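Local atomic coordinates of uncharacterized protein DUF1185 (Bordetella bronchiseptica RB50, PDB entry 3BYQ), a protein that is of unknown function but adopts a variant of the Bacillus chorismate mutase fold and may play a role in amino-acid metabolism. Residues N76-G90 / P157-G171. Residues are numbered along the deposited sequence; the frame is centred on the assembly and turned at random.
Sequences NIEVYSKAAIVGVDG and PRPREILFALVMGTG. With EDO (1,2-ethanediol), chain T; EDO (1,2-ethanediol), chain I.
Strands 79-86 and 161-169 run antiparallel through the middle of the mixed sheet of this variant of the Bacillus chorismate mutase fold, and a classic beta bulge closes the ladder at one end. There Gly-169 O accepts from both Glu-78 N, in its carbonyl plane at 2.8 Å, and Val-79 N, which sits well above that plane. Val-79 CG2 lies 3.4 Å from Gly-169 CA, packed directly against the glycine backbone. Beside the bulge, the extended chain of selenomethionine Met-168 brings SE to 3.8 Å from Ile-77 CD1, the two side chains crossing obliquely. From Ser-81 to Ile-85 the hydrogen-bonded pairs are regular; the straightest bond, Leu-163 N to Ile-85 O, reaches 175° at the hydrogen.

The two edges of this pair continue the sheet, strand 29-39 beside 161-169 and strands 119-123 and 130-136 beside 79-86. On the face carrying Lys-82 and Leu-166, Trp-98, at the start of helix 98-109, packs on Leu-166 and stacks with the ring of Phe-164. On the other face Ile-85 CG2, anti to its own N, meets Pro-157 CD at 3.7 Å, the side chains roughly perpendicular.

At the other end of the ladder the type I turn 87-90, which follows one strand, faces the type I turn 158-161, which leads into the other. Asp-89 N bonds to Pro-159 O at 2.9 Å, and a water bridges Val-88 N and Pro-157 O. A bend at chi3 (-81°) lets Arg-160 NH1 make a salt bridge to Asp-89 OD2 at 3.1 Å; OD2 lies in the guanidinium plane, while NH1 comes from above the carboxylate plane. Arg-160 NH2 forms a salt bridge with Asp-89 of a second subunit.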
# COMPACT_ATOMS: atom_id res chain seq x y z
N ASN B 76 -4.26 -19.14 -29.27
CA ASN B 76 -3.58 -19.45 -28.03
C ASN B 76 -4.35 -19.16 -26.76
O ASN B 76 -3.80 -19.27 -25.68
CB ASN B 76 -2.27 -18.67 -27.99
CG ASN B 76 -1.35 -19.06 -29.09
OD1 ASN B 76 -1.14 -20.24 -29.35
ND2 ASN B 76 -0.77 -18.07 -29.75
N ILE B 77 -5.60 -18.82 -26.88
CA ILE B 77 -6.39 -18.41 -25.73
C ILE B 77 -7.09 -19.57 -25.02
O ILE B 77 -7.90 -20.29 -25.62
CB ILE B 77 -7.46 -17.36 -26.12
CG1 ILE B 77 -6.87 -16.22 -26.98
CG2 ILE B 77 -8.21 -16.86 -24.87
CD1 ILE B 77 -5.70 -15.46 -26.41
N GLU B 78 -6.80 -19.70 -23.74
CA GLU B 78 -7.44 -20.71 -22.92
C GLU B 78 -8.11 -20.21 -21.67
O GLU B 78 -8.93 -20.90 -21.16
CB GLU B 78 -6.48 -21.84 -22.56
CG GLU B 78 -5.89 -22.55 -23.77
CD GLU B 78 -5.09 -23.80 -23.42
OE1 GLU B 78 -5.18 -24.34 -22.29
OE2 GLU B 78 -4.35 -24.24 -24.30
N VAL B 79 -7.77 -19.02 -21.17
CA VAL B 79 -8.40 -18.48 -19.96
C VAL B 79 -8.76 -17.00 -20.16
O VAL B 79 -8.17 -16.33 -20.99
CB VAL B 79 -7.50 -18.64 -18.69
CG1 VAL B 79 -7.21 -20.13 -18.39
CG2 VAL B 79 -6.20 -17.83 -18.79
N TYR B 80 -9.74 -16.53 -19.41
CA TYR B 80 -10.09 -15.10 -19.46
C TYR B 80 -10.75 -14.62 -18.17
O TYR B 80 -11.05 -15.41 -17.27
CB TYR B 80 -10.94 -14.73 -20.73
CG TYR B 80 -12.24 -15.49 -21.01
CD1 TYR B 80 -12.94 -16.23 -20.04
CD2 TYR B 80 -12.82 -15.38 -22.26
CE1 TYR B 80 -14.16 -16.90 -20.37
CE2 TYR B 80 -14.05 -16.00 -22.57
CZ TYR B 80 -14.70 -16.75 -21.64
OH TYR B 80 -15.88 -17.38 -22.06
N SER B 81 -10.91 -13.30 -18.12
CA SER B 81 -11.55 -12.60 -17.05
C SER B 81 -11.83 -11.18 -17.48
O SER B 81 -11.40 -10.70 -18.53
CB SER B 81 -10.69 -12.58 -15.78
OG SER B 81 -11.46 -12.14 -14.66
N LYS B 82 -12.50 -10.48 -16.58
CA LYS B 82 -12.86 -9.07 -16.82
C LYS B 82 -12.89 -8.39 -15.49
O LYS B 82 -13.18 -9.01 -14.47
CB LYS B 82 -14.22 -8.96 -17.52
CG LYS B 82 -15.41 -9.49 -16.72
CD LYS B 82 -16.64 -9.83 -17.59
CE LYS B 82 -17.68 -10.53 -16.76
NZ LYS B 82 -18.84 -11.05 -17.51
N ALA B 83 -12.62 -7.09 -15.49
CA ALA B 83 -12.59 -6.40 -14.20
C ALA B 83 -12.82 -4.92 -14.35
O ALA B 83 -12.69 -4.35 -15.43
CB ALA B 83 -11.25 -6.66 -13.51
N ALA B 84 -13.23 -4.31 -13.25
CA ALA B 84 -13.48 -2.86 -13.23
C ALA B 84 -13.08 -2.23 -11.91
O ALA B 84 -13.31 -2.80 -10.87
CB ALA B 84 -14.95 -2.54 -13.49
N ILE B 85 -12.48 -1.06 -11.99
CA ILE B 85 -12.14 -0.27 -10.82
C ILE B 85 -12.74 1.13 -11.06
O ILE B 85 -12.33 1.87 -11.97
CB ILE B 85 -10.63 -0.14 -10.51
CG1 ILE B 85 -9.96 -1.50 -10.59
CG2 ILE B 85 -10.41 0.55 -9.09
CD1 ILE B 85 -8.48 -1.52 -10.42
N VAL B 86 -13.67 1.49 -10.18
CA VAL B 86 -14.38 2.75 -10.29
C VAL B 86 -13.74 3.72 -9.32
O VAL B 86 -13.35 3.35 -8.22
CB VAL B 86 -15.90 2.60 -9.98
CG1 VAL B 86 -16.65 3.93 -10.18
CG2 VAL B 86 -16.52 1.47 -10.85
N GLY B 87 -13.61 4.97 -9.75
CA GLY B 87 -13.06 6.00 -8.89
C GLY B 87 -13.96 6.35 -7.74
O GLY B 87 -15.20 6.05 -7.77
N VAL B 88 -13.39 7.02 -6.75
CA VAL B 88 -14.12 7.22 -5.49
C VAL B 88 -15.38 8.08 -5.55
O VAL B 88 -16.19 8.00 -4.63
CB VAL B 88 -13.27 7.71 -4.30
CG1 VAL B 88 -12.31 6.65 -3.86
CG2 VAL B 88 -12.60 9.03 -4.58
N ASP B 89 -15.52 8.89 -6.60
CA ASP B 89 -16.74 9.69 -6.78
C ASP B 89 -17.86 8.92 -7.51
O ASP B 89 -18.92 9.47 -7.74
CB ASP B 89 -16.46 11.03 -7.47
CG ASP B 89 -15.75 12.02 -6.59
OD1 ASP B 89 -15.41 11.71 -5.41
OD2 ASP B 89 -15.51 13.15 -7.08
N GLY B 90 -17.62 7.66 -7.86
CA GLY B 90 -18.59 6.84 -8.53
C GLY B 90 -19.22 5.85 -7.59
O GLY B 90 -19.20 6.03 -6.37
N PRO B 157 -8.06 4.69 -11.21
CA PRO B 157 -8.95 5.73 -11.70
C PRO B 157 -8.92 6.87 -10.71
O PRO B 157 -8.98 6.65 -9.48
CB PRO B 157 -10.31 5.07 -11.64
CG PRO B 157 -10.22 4.10 -10.57
CD PRO B 157 -8.83 3.60 -10.54
N ARG B 158 -8.91 8.07 -11.26
CA ARG B 158 -9.00 9.27 -10.46
C ARG B 158 -10.50 9.29 -10.05
O ARG B 158 -11.27 8.49 -10.54
CB ARG B 158 -8.48 10.48 -11.21
CG ARG B 158 -6.98 10.29 -11.46
CD ARG B 158 -6.42 11.42 -12.14
NE ARG B 158 -5.04 11.17 -12.56
CZ ARG B 158 -4.27 12.08 -13.15
NH1 ARG B 158 -4.68 13.33 -13.30
NH2 ARG B 158 -3.08 11.73 -13.56
N PRO B 159 -10.88 10.16 -9.11
CA PRO B 159 -12.20 10.10 -8.54
C PRO B 159 -13.37 10.01 -9.51
O PRO B 159 -14.36 9.31 -9.23
CB PRO B 159 -12.25 11.37 -7.70
CG PRO B 159 -10.84 11.51 -7.18
CD PRO B 159 -9.99 11.09 -8.37
N ARG B 160 -13.24 10.69 -10.64
CA ARG B 160 -14.30 10.82 -11.64
C ARG B 160 -14.04 10.01 -12.91
O ARG B 160 -14.50 10.34 -13.99
CB ARG B 160 -14.54 12.31 -11.92
CG ARG B 160 -14.95 13.07 -10.66
CD ARG B 160 -15.18 14.53 -10.88
NE ARG B 160 -13.93 15.27 -10.89
CZ ARG B 160 -13.15 15.40 -9.82
NH1 ARG B 160 -13.45 14.81 -8.67
NH2 ARG B 160 -12.04 16.09 -9.93
N GLU B 161 -13.28 8.94 -12.73
CA GLU B 161 -12.94 7.99 -13.80
C GLU B 161 -13.33 6.58 -13.45
O GLU B 161 -13.72 6.25 -12.33
CB GLU B 161 -11.45 8.02 -14.09
CG GLU B 161 -10.94 9.36 -14.49
CD GLU B 161 -9.48 9.34 -14.84
OE1 GLU B 161 -8.69 8.71 -14.08
OE2 GLU B 161 -9.11 10.02 -15.83
N ILE B 162 -13.23 5.74 -14.47
CA ILE B 162 -13.41 4.29 -14.34
C ILE B 162 -12.35 3.59 -15.17
O ILE B 162 -11.99 4.07 -16.26
CB ILE B 162 -14.78 3.76 -14.85
CG1 ILE B 162 -15.96 4.57 -14.30
CG2 ILE B 162 -14.92 2.22 -14.50
CD1 ILE B 162 -17.30 4.42 -15.13
N LEU B 163 -11.78 2.53 -14.59
CA LEU B 163 -10.80 1.67 -15.27
C LEU B 163 -11.51 0.37 -15.58
O LEU B 163 -12.08 -0.28 -14.70
CB LEU B 163 -9.57 1.44 -14.35
CG LEU B 163 -8.40 0.66 -14.97
CD1 LEU B 163 -7.15 0.86 -14.08
CD2 LEU B 163 -8.70 -0.82 -15.07
N PHE B 164 -11.57 0.05 -16.87
CA PHE B 164 -12.16 -1.20 -17.35
C PHE B 164 -11.06 -2.07 -17.93
O PHE B 164 -10.20 -1.57 -18.63
CB PHE B 164 -13.21 -0.93 -18.42
CG PHE B 164 -14.48 -0.27 -17.91
CD1 PHE B 164 -15.30 -0.95 -17.02
CD2 PHE B 164 -14.89 0.97 -18.36
CE1 PHE B 164 -16.48 -0.39 -16.56
CE2 PHE B 164 -16.09 1.54 -17.91
CZ PHE B 164 -16.88 0.84 -16.99
N ALA B 165 -11.15 -3.37 -17.67
CA ALA B 165 -10.13 -4.30 -18.09
C ALA B 165 -10.63 -5.65 -18.54
O ALA B 165 -11.67 -6.16 -18.03
CB ALA B 165 -9.13 -4.52 -16.92
N LEU B 166 -9.89 -6.23 -19.47
CA LEU B 166 -10.12 -7.62 -19.88
C LEU B 166 -8.80 -8.34 -19.71
O LEU B 166 -7.72 -7.75 -19.84
CB LEU B 166 -10.56 -7.72 -21.33
CG LEU B 166 -11.93 -7.09 -21.66
CD1 LEU B 166 -12.23 -7.21 -23.14
CD2 LEU B 166 -13.01 -7.74 -20.83
N VAL B 167 -8.90 -9.63 -19.46
CA VAL B 167 -7.76 -10.51 -19.30
C VAL B 167 -7.93 -11.75 -20.18
O VAL B 167 -9.00 -12.31 -20.26
CB VAL B 167 -7.58 -10.96 -17.84
CG1 VAL B 167 -6.40 -11.96 -17.70
CG2 VAL B 167 -7.39 -9.75 -16.93
N MSE B 168 -6.83 -12.14 -20.84
CA MSE B 168 -6.74 -13.42 -21.54
C MSE B 168 -5.41 -14.07 -21.22
O MSE B 168 -4.42 -13.39 -20.95
CB MSE B 168 -6.87 -13.32 -23.05
CG MSE B 168 -8.24 -12.80 -23.52
SE MSE B 168 -8.26 -12.81 -25.45
CE MSE B 168 -9.83 -11.72 -25.70
N GLY B 169 -5.41 -15.39 -21.30
CA GLY B 169 -4.23 -16.19 -21.01
C GLY B 169 -4.18 -17.45 -21.84
O GLY B 169 -5.19 -17.86 -22.41
N THR B 170 -3.00 -18.07 -21.85
CA THR B 170 -2.68 -19.15 -22.80
C THR B 170 -2.74 -20.59 -22.31
O THR B 170 -2.67 -21.52 -23.12
CB THR B 170 -1.28 -18.94 -23.39
OG1 THR B 170 -0.31 -19.05 -22.33
CG2 THR B 170 -1.20 -17.61 -24.06
N GLY B 171 -2.91 -20.78 -21.00
CA GLY B 171 -2.95 -22.12 -20.46
C GLY B 171 -3.17 -22.24 -18.98
O GLY B 171 -3.65 -21.33 -18.34
C1 EDO T . 1.32 -22.22 -22.53
O1 EDO T . 0.36 -21.60 -21.67
C2 EDO T . 0.70 -23.29 -23.42
O2 EDO T . -0.70 -23.39 -23.20
C1 EDO I . -11.84 14.23 -5.11
O1 EDO I . -11.31 15.21 -6.01
C2 EDO I . -12.75 14.91 -4.10
O2 EDO I . -11.97 15.88 -3.40
O HOH W 1 -2.82 -21.99 -25.71
O HOH W 2 -10.43 7.20 -7.25